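Local coordinates for protein RNA polymerase ECF-subfamily sigma factor (Streptomyces venezuelae, PDB 6DXO) that guides RNA polymerase to specific promoters as an extracytoplasmic function sigma factor, and is probably kept inactive by an anti-sigma factor until released, at residues Val4-Ala7 / Glu13-Gly16; Asp20-Thr25 / Arg63-Trp68; Thr44-Leu49 / Arg74-Asp79; Gln103-Thr108 / Arg122-Asn127; Ser116-Ala121 / Lys126-Ile131. All coordinates share one frame; numbering follows the deposited sequence.

Overall arrangement
Contacts 1, 2 and 3 form one connected cluster, while contacts 4 and 5 form another on sigma-70 region 4. In the first, contacts 1 and 2 share helix 12-31, their centres lie 12 Å apart, and Val-4 CG2 packs on Phe-65 CG at 3.8 Å. Contacts 2 and 3 share helix 65-79, with centres 13 Å apart, and Phe-48 CZ reaches Ser-23 CA at 3.6 Å. Phe-15 CZ, 3.5 Å from Phe-48 O, joins contacts 1 and 3. Contact 3 includes residues of what is probably the polymerase-core-binding motif. Contacts 4 and 5, with centres 7 Å apart, share Lys-126 and Asn-127 in the helix-turn-helix. Between the clusters, contacts 3 and 4 come no nearer than about 10 Å between nearest atoms.

Contact 1. Residues Val4-Ala7 / Glu13-Gly16; sequences VDRA and EAFG
Ala-7 and Ala-14 meet where the short helix 4-7 folds back on the start of helix 12-31, a helical hairpin at the N-terminal end of this all-helical chain. Small side chains allow the close approach: the CA atoms of Ala-7 and Ala-14 are 5.1 Å apart, and Ala-14 CB presses on the backbone of the other helix, 3.7 Å from Ala-7 N. Ala-7 in turn meets two consecutive residues of helix 12-31. Its CB is 4.2 Å from Ala-14 CB and 4.1 Å from Phe-15 N, and it sits at the edge of the Phe-15 ring, near the ring plane. This tight side is buried. Ile-55 adds to the packing on Ala-7, and Leu-70 of the partner chain packs on Phe-15.

The loose side belongs to Arg-6, an exposed residue whose long chain runs past Ala-14. Its CB stands 3.8 Å from Ala-14 CB. The chain then bends sharply, with chi3 nearly eclipsed at -10°, which brings the edge of the guanidinium back to the same methyl group. No hydrogen bond crosses the contact. The acidic neighbours of Arg-6 hold it only loosely: its ion pair with Glu-11 is long and weak, and Arg-6 NH2 remains 6.8 Å from Glu-13 OE2, whose salt bridge goes instead to Arg-67 of the partner chain. Across this contact the side chain of Arg-6 touches only Ala-14: its NH2 meets Ala-14 CB at 3.7 Å, at the edge of the guanidinium and in its plane.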
# COMPACT_ATOMS: atom_id res chain seq x y z
N VAL A 4 -3.50 -8.96 12.17
CA VAL A 4 -2.56 -8.17 12.94
C VAL A 4 -1.89 -9.06 13.97
O VAL A 4 -0.66 -9.10 14.06
CB VAL A 4 -3.24 -6.98 13.65
CG1 VAL A 4 -2.24 -6.23 14.50
CG2 VAL A 4 -3.86 -6.06 12.63
N ASP A 5 -2.70 -9.79 14.74
CA ASP A 5 -2.19 -10.76 15.70
C ASP A 5 -1.25 -11.78 15.05
O ASP A 5 -0.26 -12.18 15.66
CB ASP A 5 -3.34 -11.48 16.42
CG ASP A 5 -3.93 -10.65 17.56
OD1 ASP A 5 -3.71 -9.42 17.57
OD2 ASP A 5 -4.60 -11.24 18.44
N ARG A 6 -1.55 -12.19 13.82
CA ARG A 6 -0.66 -13.10 13.10
C ARG A 6 0.68 -12.48 12.71
O ARG A 6 1.71 -13.14 12.74
CB ARG A 6 -1.35 -13.69 11.86
CG ARG A 6 -2.44 -14.71 12.15
CD ARG A 6 -2.67 -15.64 10.95
NE ARG A 6 -1.98 -15.18 9.75
CZ ARG A 6 -1.81 -15.91 8.65
NH1 ARG A 6 -2.29 -17.14 8.60
NH2 ARG A 6 -1.16 -15.42 7.60
N ALA A 7 0.67 -11.20 12.31
CA ALA A 7 1.92 -10.50 12.02
C ALA A 7 2.75 -10.30 13.28
O ALA A 7 3.99 -10.26 13.23
CB ALA A 7 1.62 -9.15 11.39
N GLU A 13 4.20 -12.82 5.81
CA GLU A 13 3.15 -12.74 4.80
C GLU A 13 1.85 -12.15 5.35
O GLU A 13 1.09 -11.52 4.61
CB GLU A 13 2.89 -14.11 4.16
CG GLU A 13 1.63 -14.16 3.30
CD GLU A 13 1.71 -13.27 2.06
OE1 GLU A 13 2.83 -12.87 1.68
OE2 GLU A 13 0.65 -12.97 1.48
N ALA A 14 1.60 -12.34 6.64
CA ALA A 14 0.44 -11.71 7.26
C ALA A 14 0.57 -10.19 7.18
O ALA A 14 -0.41 -9.50 6.92
CB ALA A 14 0.26 -12.16 8.74
N PHE A 15 1.78 -9.67 7.36
CA PHE A 15 1.95 -8.21 7.24
C PHE A 15 1.80 -7.80 5.78
O PHE A 15 1.28 -6.74 5.47
CB PHE A 15 3.30 -7.74 7.78
CG PHE A 15 3.35 -6.25 8.00
CD1 PHE A 15 2.93 -5.70 9.21
CD2 PHE A 15 3.77 -5.39 6.99
CE1 PHE A 15 2.96 -4.32 9.41
CE2 PHE A 15 3.79 -4.01 7.18
CZ PHE A 15 3.38 -3.48 8.38
N GLY A 16 2.22 -8.65 4.87
CA GLY A 16 1.97 -8.38 3.45
C GLY A 16 0.48 -8.25 3.17
O GLY A 16 0.04 -7.36 2.41

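Contact 2. Residues Asp20-Thr25 / Arg63-Trp68; sequences DQYSDT and RDFGAW
Within the helical bundle of sigma-70 region 2, Tyr-22 of helix 12-31 meets Phe-65 and Gly-66 in the first turn of helix 65-79. The two rings form an offset edge-to-face (T-shaped) pair, with the edge of Phe-65 directed at the face of Tyr-22. The evidence is a centroid separation of 5.5 Å and an angle of 68° between the planes. The nearest atoms are Tyr-22 CE1 and Phe-65 CD2, 3.6 Å apart. In Phe-65 the CG atom lies opposite the backbone N (chi1 -170°), which swings the ring toward helix 12-31.

The other half of the tyrosine ring rests on bare backbone. Tyr-22 CE2 is 3.6 Å from Gly-66 CA, and a CB built on that glycine would fall 3.0 Å from the same CE2, a clash, so the absence of a side chain is what lets the ring come this close. Phe-65 and Gly-66 lie on one side of the Tyr-22 ring plane. On the opposite side Gln-21 CG stands 3.7 Å above the plane, displaced toward the rim, so the ring is held between its own helix and the neighbouring one.

Phe-48 of helix 37-53 also packs on Tyr-22, while Asp-24, two residues on and facing another way, makes a salt bridge with Lys-63 of the partner chain. The helix carrying Phe-65 and Gly-66 is capped by Asp-64 in the N-cap position: Ala-67 N donates to the anti lone pair of Asp-64 OD2 over 3.1 Å, at a nearly straight 165°.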
# COMPACT_ATOMS: atom_id res chain seq x y z
N ASP A 20 -1.90 -5.33 1.62
CA ASP A 20 -2.97 -5.51 0.65
C ASP A 20 -4.30 -4.87 1.06
O ASP A 20 -4.96 -4.21 0.27
CB ASP A 20 -3.23 -7.00 0.40
CG ASP A 20 -2.03 -7.72 -0.15
OD1 ASP A 20 -1.13 -7.09 -0.74
OD2 ASP A 20 -2.01 -8.97 0.00
N GLN A 21 -4.68 -5.04 2.32
CA GLN A 21 -5.98 -4.62 2.80
C GLN A 21 -6.08 -3.09 2.96
O GLN A 21 -7.12 -2.49 2.68
CB GLN A 21 -6.26 -5.29 4.15
CG GLN A 21 -7.52 -4.85 4.88
CD GLN A 21 -7.79 -5.69 6.13
OE1 GLN A 21 -7.10 -6.68 6.39
NE2 GLN A 21 -8.79 -5.30 6.91
N TYR A 22 -4.99 -2.48 3.40
CA TYR A 22 -5.03 -1.08 3.85
C TYR A 22 -4.27 -0.09 2.97
O TYR A 22 -4.41 1.13 3.17
CB TYR A 22 -4.49 -0.96 5.28
CG TYR A 22 -5.38 -1.56 6.32
CD1 TYR A 22 -5.07 -2.78 6.89
CD2 TYR A 22 -6.53 -0.89 6.75
CE1 TYR A 22 -5.89 -3.34 7.89
CE2 TYR A 22 -7.35 -1.45 7.76
CZ TYR A 22 -7.02 -2.68 8.31
OH TYR A 22 -7.82 -3.24 9.29
N SER A 23 -3.46 -0.57 2.04
CA SER A 23 -2.56 0.37 1.34
C SER A 23 -3.30 1.44 0.56
O SER A 23 -2.88 2.61 0.58
CB SER A 23 -1.55 -0.36 0.44
OG SER A 23 -2.22 -1.11 -0.54
N ASP A 24 -4.39 1.09 -0.11
CA ASP A 24 -5.09 2.07 -0.96
C ASP A 24 -5.74 3.16 -0.11
O ASP A 24 -5.78 4.34 -0.48
CB ASP A 24 -6.14 1.41 -1.85
CG ASP A 24 -5.53 0.63 -3.01
OD1 ASP A 24 -4.44 1.01 -3.51
OD2 ASP A 24 -6.16 -0.35 -3.45
N THR A 25 -6.25 2.77 1.06
CA THR A 25 -6.85 3.76 1.96
C THR A 25 -5.81 4.73 2.49
O THR A 25 -6.08 5.94 2.56
CB THR A 25 -7.60 3.08 3.13
OG1 THR A 25 -8.60 2.18 2.61
CG2 THR A 25 -8.29 4.13 3.97
N ARG A 63 -7.22 -0.23 20.57
CA ARG A 63 -6.47 -0.01 19.32
C ARG A 63 -7.23 -0.47 18.07
O ARG A 63 -7.98 -1.43 18.10
CB ARG A 63 -5.11 -0.71 19.39
CG ARG A 63 -5.20 -2.24 19.40
CD ARG A 63 -3.93 -2.86 19.97
NE ARG A 63 -3.98 -4.32 19.93
CZ ARG A 63 -4.50 -5.08 20.90
NH1 ARG A 63 -5.01 -4.51 21.98
NH2 ARG A 63 -4.50 -6.40 20.76
N ASP A 64 -7.00 0.24 16.97
CA ASP A 64 -7.61 -0.10 15.69
C ASP A 64 -6.52 0.09 14.64
O ASP A 64 -5.92 1.15 14.56
CB ASP A 64 -8.81 0.82 15.41
CG ASP A 64 -9.55 0.44 14.13
OD1 ASP A 64 -10.57 -0.27 14.23
OD2 ASP A 64 -9.11 0.84 13.04
N PHE A 65 -6.25 -0.96 13.86
CA PHE A 65 -5.07 -0.94 13.00
C PHE A 65 -5.16 0.09 11.86
O PHE A 65 -4.22 0.84 11.63
CB PHE A 65 -4.77 -2.33 12.44
CG PHE A 65 -3.44 -2.40 11.74
CD1 PHE A 65 -2.27 -2.30 12.45
CD2 PHE A 65 -3.37 -2.55 10.36
CE1 PHE A 65 -1.04 -2.36 11.81
CE2 PHE A 65 -2.16 -2.60 9.72
CZ PHE A 65 -0.99 -2.51 10.44
N GLY A 66 -6.30 0.12 11.17
CA GLY A 66 -6.55 1.12 10.15
C GLY A 66 -6.47 2.54 10.68
O GLY A 66 -5.85 3.41 10.06
N ALA A 67 -7.08 2.79 11.83
CA ALA A 67 -7.00 4.10 12.46
C ALA A 67 -5.56 4.46 12.83
O ALA A 67 -5.15 5.59 12.72
CB ALA A 67 -7.92 4.17 13.69
N TRP A 68 -4.79 3.46 13.26
CA TRP A 68 -3.40 3.68 13.63
C TRP A 68 -2.59 4.08 12.41
O TRP A 68 -1.79 5.01 12.46
CB TRP A 68 -2.84 2.39 14.25
CG TRP A 68 -1.50 2.53 14.86
CD1 TRP A 68 -1.01 3.59 15.56
CD2 TRP A 68 -0.46 1.54 14.85
NE1 TRP A 68 0.27 3.33 15.98
CE2 TRP A 68 0.64 2.08 15.56
CE3 TRP A 68 -0.34 0.26 14.29
CZ2 TRP A 68 1.84 1.38 15.74
CZ3 TRP A 68 0.85 -0.43 14.46
CH2 TRP A 68 1.92 0.12 15.19

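Contact 3. Residues Thr44-Leu49 / Arg74-Asp79; sequences TSETFL and RNLVAD
Leu-76 alone carries the second helix's side of this contact, meeting Glu-46 and Thr-47 of helix 37-53 where the CA atoms of Thr-47 and Leu-76 are 7.3 Å apart. Along 74-79, Arg-74 comes first and turns away, its side chain lying on Tyr-29 of helix 12-31. At Leu-76 the CG atom is set opposite the carbonyl carbon (chi1 -75°), and both methyl groups are delivered to the other helix. CD1 enters beside Thr-47, 3.3 Å from its OG1 and 3.5 Å from its backbone N, a close carbon-to-polar approach. That hydroxyl is satisfied within its own helix by a hydrogen bond with Leu-43 O. CD2 meets the aliphatic part of Glu-46, 3.7 Å from CG, and the two side chains cross at about a right angle. The glutamate bends at chi2, and its OE2 forms a salt bridge with Arg-53. Next in sequence, Val-77 packs on Leu-43, one turn before Thr-47 in helix 37-53. No hydrogen bond links the two segments. The pairing of helices 37-53 and 65-79 belongs to the sigma-70 region 2 bundle, and segment 44-49 includes Thr-44 and Ser-45, probably part of the polymerase-core-binding motif.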
# COMPACT_ATOMS: atom_id res chain seq x y z
N THR A 44 3.39 6.50 1.82
CA THR A 44 2.55 5.33 2.06
C THR A 44 3.45 4.21 2.54
O THR A 44 3.17 3.54 3.55
CB THR A 44 1.77 4.92 0.78
OG1 THR A 44 0.87 5.97 0.41
CG2 THR A 44 0.96 3.65 1.03
N SER A 45 4.56 4.03 1.84
CA SER A 45 5.57 3.05 2.22
C SER A 45 6.08 3.34 3.62
O SER A 45 6.12 2.45 4.46
CB SER A 45 6.73 3.08 1.22
OG SER A 45 7.82 2.31 1.69
N GLU A 46 6.47 4.58 3.87
CA GLU A 46 6.94 4.95 5.22
C GLU A 46 5.92 4.70 6.35
O GLU A 46 6.30 4.31 7.46
CB GLU A 46 7.43 6.39 5.25
CG GLU A 46 8.15 6.76 6.54
CD GLU A 46 9.40 5.92 6.78
OE1 GLU A 46 10.05 5.53 5.78
OE2 GLU A 46 9.74 5.66 7.95
N THR A 47 4.64 4.93 6.06
CA THR A 47 3.58 4.70 7.04
C THR A 47 3.57 3.23 7.47
O THR A 47 3.58 2.91 8.65
CB THR A 47 2.19 5.09 6.50
OG1 THR A 47 2.14 6.51 6.29
CG2 THR A 47 1.10 4.67 7.45
N PHE A 48 3.55 2.34 6.49
CA PHE A 48 3.58 0.92 6.82
C PHE A 48 4.87 0.48 7.52
O PHE A 48 4.85 -0.36 8.44
CB PHE A 48 3.30 0.07 5.58
CG PHE A 48 1.86 0.05 5.20
CD1 PHE A 48 1.35 0.99 4.30
CD2 PHE A 48 1.01 -0.90 5.74
CE1 PHE A 48 -0.00 0.97 3.96
CE2 PHE A 48 -0.34 -0.93 5.39
CZ PHE A 48 -0.85 0.01 4.50
N LEU A 49 6.00 1.03 7.07
CA LEU A 49 7.28 0.67 7.68
C LEU A 49 7.34 1.07 9.16
O LEU A 49 7.91 0.35 9.99
CB LEU A 49 8.45 1.27 6.90
CG LEU A 49 8.82 0.55 5.60
CD1 LEU A 49 9.86 1.34 4.82
CD2 LEU A 49 9.32 -0.85 5.91
N ARG A 74 -0.76 10.74 9.07
CA ARG A 74 -0.98 12.13 9.48
C ARG A 74 0.28 12.76 10.09
O ARG A 74 0.66 13.88 9.73
CB ARG A 74 -2.17 12.25 10.44
CG ARG A 74 -2.50 13.71 10.79
CD ARG A 74 -3.72 13.81 11.66
NE ARG A 74 -3.60 13.03 12.88
CZ ARG A 74 -4.63 12.68 13.64
NH1 ARG A 74 -5.86 13.05 13.27
NH2 ARG A 74 -4.45 11.96 14.74
N ASN A 75 0.95 12.01 10.96
CA ASN A 75 2.21 12.43 11.60
C ASN A 75 3.30 12.65 10.54
O ASN A 75 4.04 13.62 10.60
CB ASN A 75 2.70 11.39 12.64
CG ASN A 75 1.85 11.33 13.93
OD1 ASN A 75 1.28 12.32 14.38
ND2 ASN A 75 1.81 10.15 14.54
N LEU A 76 3.40 11.73 9.58
CA LEU A 76 4.40 11.83 8.50
C LEU A 76 4.18 13.00 7.55
O LEU A 76 5.13 13.64 7.12
CB LEU A 76 4.44 10.53 7.68
CG LEU A 76 5.11 9.33 8.31
CD1 LEU A 76 4.79 8.08 7.51
CD2 LEU A 76 6.61 9.53 8.39
N VAL A 77 2.94 13.27 7.20
CA VAL A 77 2.63 14.39 6.34
C VAL A 77 2.97 15.69 7.09
O VAL A 77 3.54 16.60 6.50
CB VAL A 77 1.17 14.37 5.87
CG1 VAL A 77 0.77 15.73 5.29
CG2 VAL A 77 0.97 13.25 4.82
N ALA A 78 2.64 15.74 8.38
CA ALA A 78 2.93 16.92 9.21
C ALA A 78 4.43 17.15 9.31
O ALA A 78 4.91 18.27 9.11
CB ALA A 78 2.34 16.74 10.60
N ASP A 79 5.16 16.09 9.61
CA ASP A 79 6.60 16.15 9.76
C ASP A 79 7.32 16.18 8.42
O ASP A 79 8.54 16.38 8.37
CB ASP A 79 7.11 14.98 10.61
CG ASP A 79 6.62 15.04 12.06
OD1 ASP A 79 6.28 16.15 12.53
OD2 ASP A 79 6.58 13.98 12.72

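Contact 4. Residues Gln103-Thr108 / Arg122-Asn127; sequences QQECVT and RVMGKN
Met-124 lies along Glu-105, the two side chains sliding past each other in opposite directions. Glu-105 is extended, its CG opposite the backbone N (chi1 180°), while Met-124 bends at its last torsion (chi3 75°) and brings CE back along the glutamate. CE is 3.9 Å from Glu-105 CB and 3.8 Å from Glu-105 OE1, so this one methyl sits beside the middle of the glutamate, near enough to touch it from CB to the carboxylate. The sulfur rests on the next residue: Met-124 SD is 3.9 Å from Cys-106 CA and 4.1 Å from Cys-106 CB. Val-123 adds a marginal touch, its CG1 lying 4.2 Å from Glu-105 OE2. The contact is entirely van der Waals, with no hydrogen bond across it. With an alanine in place of Glu-105, Met-124 CE would probably lose its contacts with CG and the carboxylate and be freer to turn.

In the next shell, Gln-102 and Leu-109 also pack on Met-124, and Leu-115 on Val-123. Beyond Met-124 the chain leaves the helix at Gly-125, whose phi of 70° favours glycine, and Lys-126 NZ returns to helix 101-112 through a hydrogen bond with Gln-102 OE1. The contact thus sets helix 101-112 against the end of helix 117-124, the first helix of the region 4 helix-turn-helix, with Ile-131 of helix 128-144 reaching both Met-124 and Cys-106, and Glu-61 of the partner chain packing on Glu-105.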
# COMPACT_ATOMS: atom_id res chain seq x y z
N GLN A 103 12.91 1.88 -16.02
CA GLN A 103 13.79 0.86 -15.45
C GLN A 103 13.18 0.22 -14.20
O GLN A 103 13.33 -0.98 -13.97
CB GLN A 103 15.16 1.46 -15.12
CG GLN A 103 15.94 1.90 -16.36
CD GLN A 103 17.31 2.48 -16.03
OE1 GLN A 103 17.70 2.55 -14.87
NE2 GLN A 103 18.05 2.88 -17.06
N GLN A 104 12.49 1.02 -13.39
CA GLN A 104 11.87 0.46 -12.19
C GLN A 104 10.79 -0.58 -12.55
O GLN A 104 10.79 -1.69 -12.04
CB GLN A 104 11.27 1.55 -11.30
CG GLN A 104 10.92 1.01 -9.92
CD GLN A 104 10.47 2.07 -8.93
OE1 GLN A 104 9.68 1.79 -8.02
NE2 GLN A 104 10.98 3.30 -9.09
N GLU A 105 9.89 -0.19 -13.45
CA GLU A 105 8.85 -1.09 -13.90
C GLU A 105 9.41 -2.35 -14.55
O GLU A 105 8.88 -3.45 -14.36
CB GLU A 105 7.93 -0.38 -14.90
CG GLU A 105 6.82 -1.27 -15.42
CD GLU A 105 5.78 -0.50 -16.19
OE1 GLU A 105 6.05 0.68 -16.53
OE2 GLU A 105 4.69 -1.06 -16.45
N CYS A 106 10.49 -2.20 -15.33
CA CYS A 106 11.09 -3.36 -15.99
C CYS A 106 11.60 -4.38 -14.96
O CYS A 106 11.26 -5.56 -15.03
CB CYS A 106 12.22 -2.94 -16.94
SG CYS A 106 12.81 -4.27 -18.03
N VAL A 107 12.40 -3.93 -14.01
CA VAL A 107 12.92 -4.85 -12.99
C VAL A 107 11.81 -5.46 -12.13
O VAL A 107 11.89 -6.61 -11.72
CB VAL A 107 14.01 -4.21 -12.08
CG1 VAL A 107 15.22 -3.78 -12.90
CG2 VAL A 107 13.44 -3.05 -11.28
N THR A 108 10.78 -4.68 -11.84
CA THR A 108 9.67 -5.16 -11.01
C THR A 108 8.91 -6.27 -11.74
O THR A 108 8.71 -7.36 -11.20
CB THR A 108 8.72 -4.02 -10.66
OG1 THR A 108 9.46 -3.01 -9.96
CG2 THR A 108 7.59 -4.53 -9.76
N ARG A 122 4.90 -7.09 -23.58
CA ARG A 122 3.47 -6.87 -23.79
C ARG A 122 2.89 -5.87 -22.80
O ARG A 122 2.15 -4.97 -23.19
CB ARG A 122 2.66 -8.17 -23.72
CG ARG A 122 3.15 -9.29 -24.61
CD ARG A 122 3.03 -8.97 -26.09
NE ARG A 122 3.40 -10.13 -26.90
CZ ARG A 122 4.65 -10.45 -27.22
NH1 ARG A 122 5.66 -9.68 -26.83
NH2 ARG A 122 4.89 -11.54 -27.94
N VAL A 123 3.24 -6.03 -21.52
CA VAL A 123 2.76 -5.10 -20.49
C VAL A 123 3.25 -3.67 -20.67
O VAL A 123 2.49 -2.70 -20.46
CB VAL A 123 3.20 -5.57 -19.08
CG1 VAL A 123 2.84 -4.51 -18.01
CG2 VAL A 123 2.57 -6.91 -18.77
N MET A 124 4.52 -3.52 -21.04
CA MET A 124 5.12 -2.19 -21.15
C MET A 124 4.90 -1.51 -22.50
O MET A 124 5.21 -0.33 -22.66
CB MET A 124 6.62 -2.25 -20.82
CG MET A 124 6.90 -2.63 -19.36
SD MET A 124 8.62 -2.45 -18.88
CE MET A 124 8.76 -0.66 -18.75
N GLY A 125 4.38 -2.26 -23.46
CA GLY A 125 4.15 -1.73 -24.79
C GLY A 125 5.45 -1.48 -25.53
O GLY A 125 5.59 -0.50 -26.27
N LYS A 126 6.41 -2.37 -25.32
CA LYS A 126 7.70 -2.27 -25.99
C LYS A 126 8.03 -3.59 -26.69
O LYS A 126 7.38 -4.60 -26.45
CB LYS A 126 8.78 -1.92 -24.96
CG LYS A 126 8.46 -0.65 -24.19
CD LYS A 126 9.65 -0.10 -23.44
CE LYS A 126 9.61 1.41 -23.41
NZ LYS A 126 10.87 1.99 -22.89
N ASN A 127 9.01 -3.57 -27.58
CA ASN A 127 9.43 -4.82 -28.21
C ASN A 127 10.46 -5.52 -27.35
O ASN A 127 11.13 -4.88 -26.54
CB ASN A 127 9.98 -4.56 -29.63
CG ASN A 127 11.22 -3.70 -29.62
OD1 ASN A 127 12.27 -4.12 -29.12
ND2 ASN A 127 11.12 -2.49 -30.17

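Contact 5. Residues Ser116-Ala121 / Lys126-Ile131; sequences SVAETA and KNEGAI
Ile-131 has CG1 opposite its carbonyl carbon (chi1 -60°) and CG2 opposite its backbone N, which spreads its two branches over helix 117-124. CG1 drops onto Ala-121, 3.5 Å from its CA, while CG2 meets Val-117 CG1 at 3.9 Å and Thr-120 CG2 at 4.0 Å. Glu-128 starts from chi1 -49° and then runs extended across the same helix. Its CB touches Val-117 CG1 at 3.7 Å, its CG lies over Ala-121 CB, and OE2 comes to 3.5 Å from Ala-118 CB. With an alanine at Glu-128, Ala-118 would probably lose the cover of the carboxylate, and Arg-122 its long, weak ionic partner.

One backbone bond closes the turn: Lys-126 N donates to Ala-121 O over 3.1 Å at 159°, tilted modestly from the carbonyl plane. Both helices are also fixed at their starts. Ser-116 and Glu-119 form a capping box, in which Glu-119 N donates to Ser-116 OG and Ser-116 N donates to Glu-119 OE1 from above the carboxylate plane. Ser-116 O is gripped twice, by Thr-120 N and by Thr-120 OG1. Asn-127, the N-cap of the second helix, accepts from Ala-130 N on OD1, a capping bond.

Helices 117-124 and 128-144 thereby make up the helix-turn-helix of sigma-70 region 4, the second being, as in this family, probably the DNA-recognition helix. Helix 101-112 completes the group, Arg-110 packing on Val-117 and Thr-120, and Leu-109 on Thr-120.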
# COMPACT_ATOMS: atom_id res chain seq x y z
N SER A 116 8.29 -13.08 -18.09
CA SER A 116 9.31 -13.26 -19.11
C SER A 116 9.59 -11.96 -19.84
O SER A 116 8.84 -11.00 -19.71
CB SER A 116 8.87 -14.33 -20.13
OG SER A 116 7.78 -13.90 -20.92
N VAL A 117 10.66 -11.91 -20.63
CA VAL A 117 10.91 -10.78 -21.52
C VAL A 117 9.69 -10.50 -22.41
O VAL A 117 9.28 -9.36 -22.56
CB VAL A 117 12.15 -10.99 -22.42
CG1 VAL A 117 12.22 -9.90 -23.47
CG2 VAL A 117 13.41 -11.00 -21.58
N ALA A 118 9.12 -11.55 -22.99
CA ALA A 118 7.95 -11.38 -23.86
C ALA A 118 6.72 -10.83 -23.12
O ALA A 118 6.06 -9.91 -23.60
CB ALA A 118 7.61 -12.69 -24.57
N GLU A 119 6.42 -11.41 -21.96
CA GLU A 119 5.31 -10.93 -21.14
C GLU A 119 5.55 -9.48 -20.74
O GLU A 119 4.65 -8.65 -20.87
CB GLU A 119 5.11 -11.82 -19.90
CG GLU A 119 4.51 -13.21 -20.21
CD GLU A 119 4.94 -14.28 -19.23
OE1 GLU A 119 5.67 -14.01 -18.27
OE2 GLU A 119 4.50 -15.51 -19.46
N THR A 120 6.77 -9.17 -20.27
CA THR A 120 7.12 -7.79 -19.91
C THR A 120 6.96 -6.83 -21.09
O THR A 120 6.44 -5.71 -20.96
CB THR A 120 8.56 -7.73 -19.34
OG1 THR A 120 8.61 -8.51 -18.14
CG2 THR A 120 8.96 -6.29 -19.02
N ALA A 121 7.41 -7.25 -22.26
CA ALA A 121 7.24 -6.43 -23.45
C ALA A 121 5.77 -6.09 -23.69
O ALA A 121 5.43 -4.93 -23.95
CB ALA A 121 7.85 -7.11 -24.67
N LYS A 126 6.41 -2.37 -25.32
CA LYS A 126 7.70 -2.27 -25.99
C LYS A 126 8.03 -3.59 -26.69
O LYS A 126 7.38 -4.60 -26.45
CB LYS A 126 8.78 -1.92 -24.96
CG LYS A 126 8.46 -0.65 -24.19
CD LYS A 126 9.65 -0.10 -23.44
CE LYS A 126 9.61 1.41 -23.41
NZ LYS A 126 10.87 1.99 -22.89
N ASN A 127 9.01 -3.57 -27.58
CA ASN A 127 9.43 -4.82 -28.21
C ASN A 127 10.46 -5.52 -27.35
O ASN A 127 11.13 -4.88 -26.54
CB ASN A 127 9.98 -4.56 -29.63
CG ASN A 127 11.22 -3.70 -29.62
OD1 ASN A 127 12.27 -4.12 -29.12
ND2 ASN A 127 11.12 -2.49 -30.17
N GLU A 128 10.58 -6.83 -27.51
CA GLU A 128 11.48 -7.62 -26.68
C GLU A 128 12.93 -7.12 -26.75
O GLU A 128 13.65 -7.20 -25.76
CB GLU A 128 11.37 -9.10 -27.02
CG GLU A 128 9.93 -9.59 -27.06
CD GLU A 128 9.79 -11.07 -27.31
OE1 GLU A 128 10.77 -11.81 -27.08
OE2 GLU A 128 8.69 -11.49 -27.73
N GLY A 129 13.34 -6.61 -27.91
CA GLY A 129 14.65 -5.99 -28.03
C GLY A 129 14.81 -4.83 -27.06
O GLY A 129 15.81 -4.75 -26.33
N ALA A 130 13.83 -3.94 -27.04
CA ALA A 130 13.82 -2.81 -26.12
C ALA A 130 13.80 -3.28 -24.66
O ALA A 130 14.40 -2.64 -23.79
CB ALA A 130 12.65 -1.89 -26.40
N ILE A 131 13.13 -4.40 -24.38
CA ILE A 131 13.13 -4.95 -23.02
C ILE A 131 14.51 -5.49 -22.64
O ILE A 131 14.99 -5.28 -21.53
CB ILE A 131 12.04 -6.04 -22.79
CG1 ILE A 131 10.63 -5.47 -23.04
CG2 ILE A 131 12.15 -6.65 -21.38
CD1 ILE A 131 10.28 -4.26 -22.20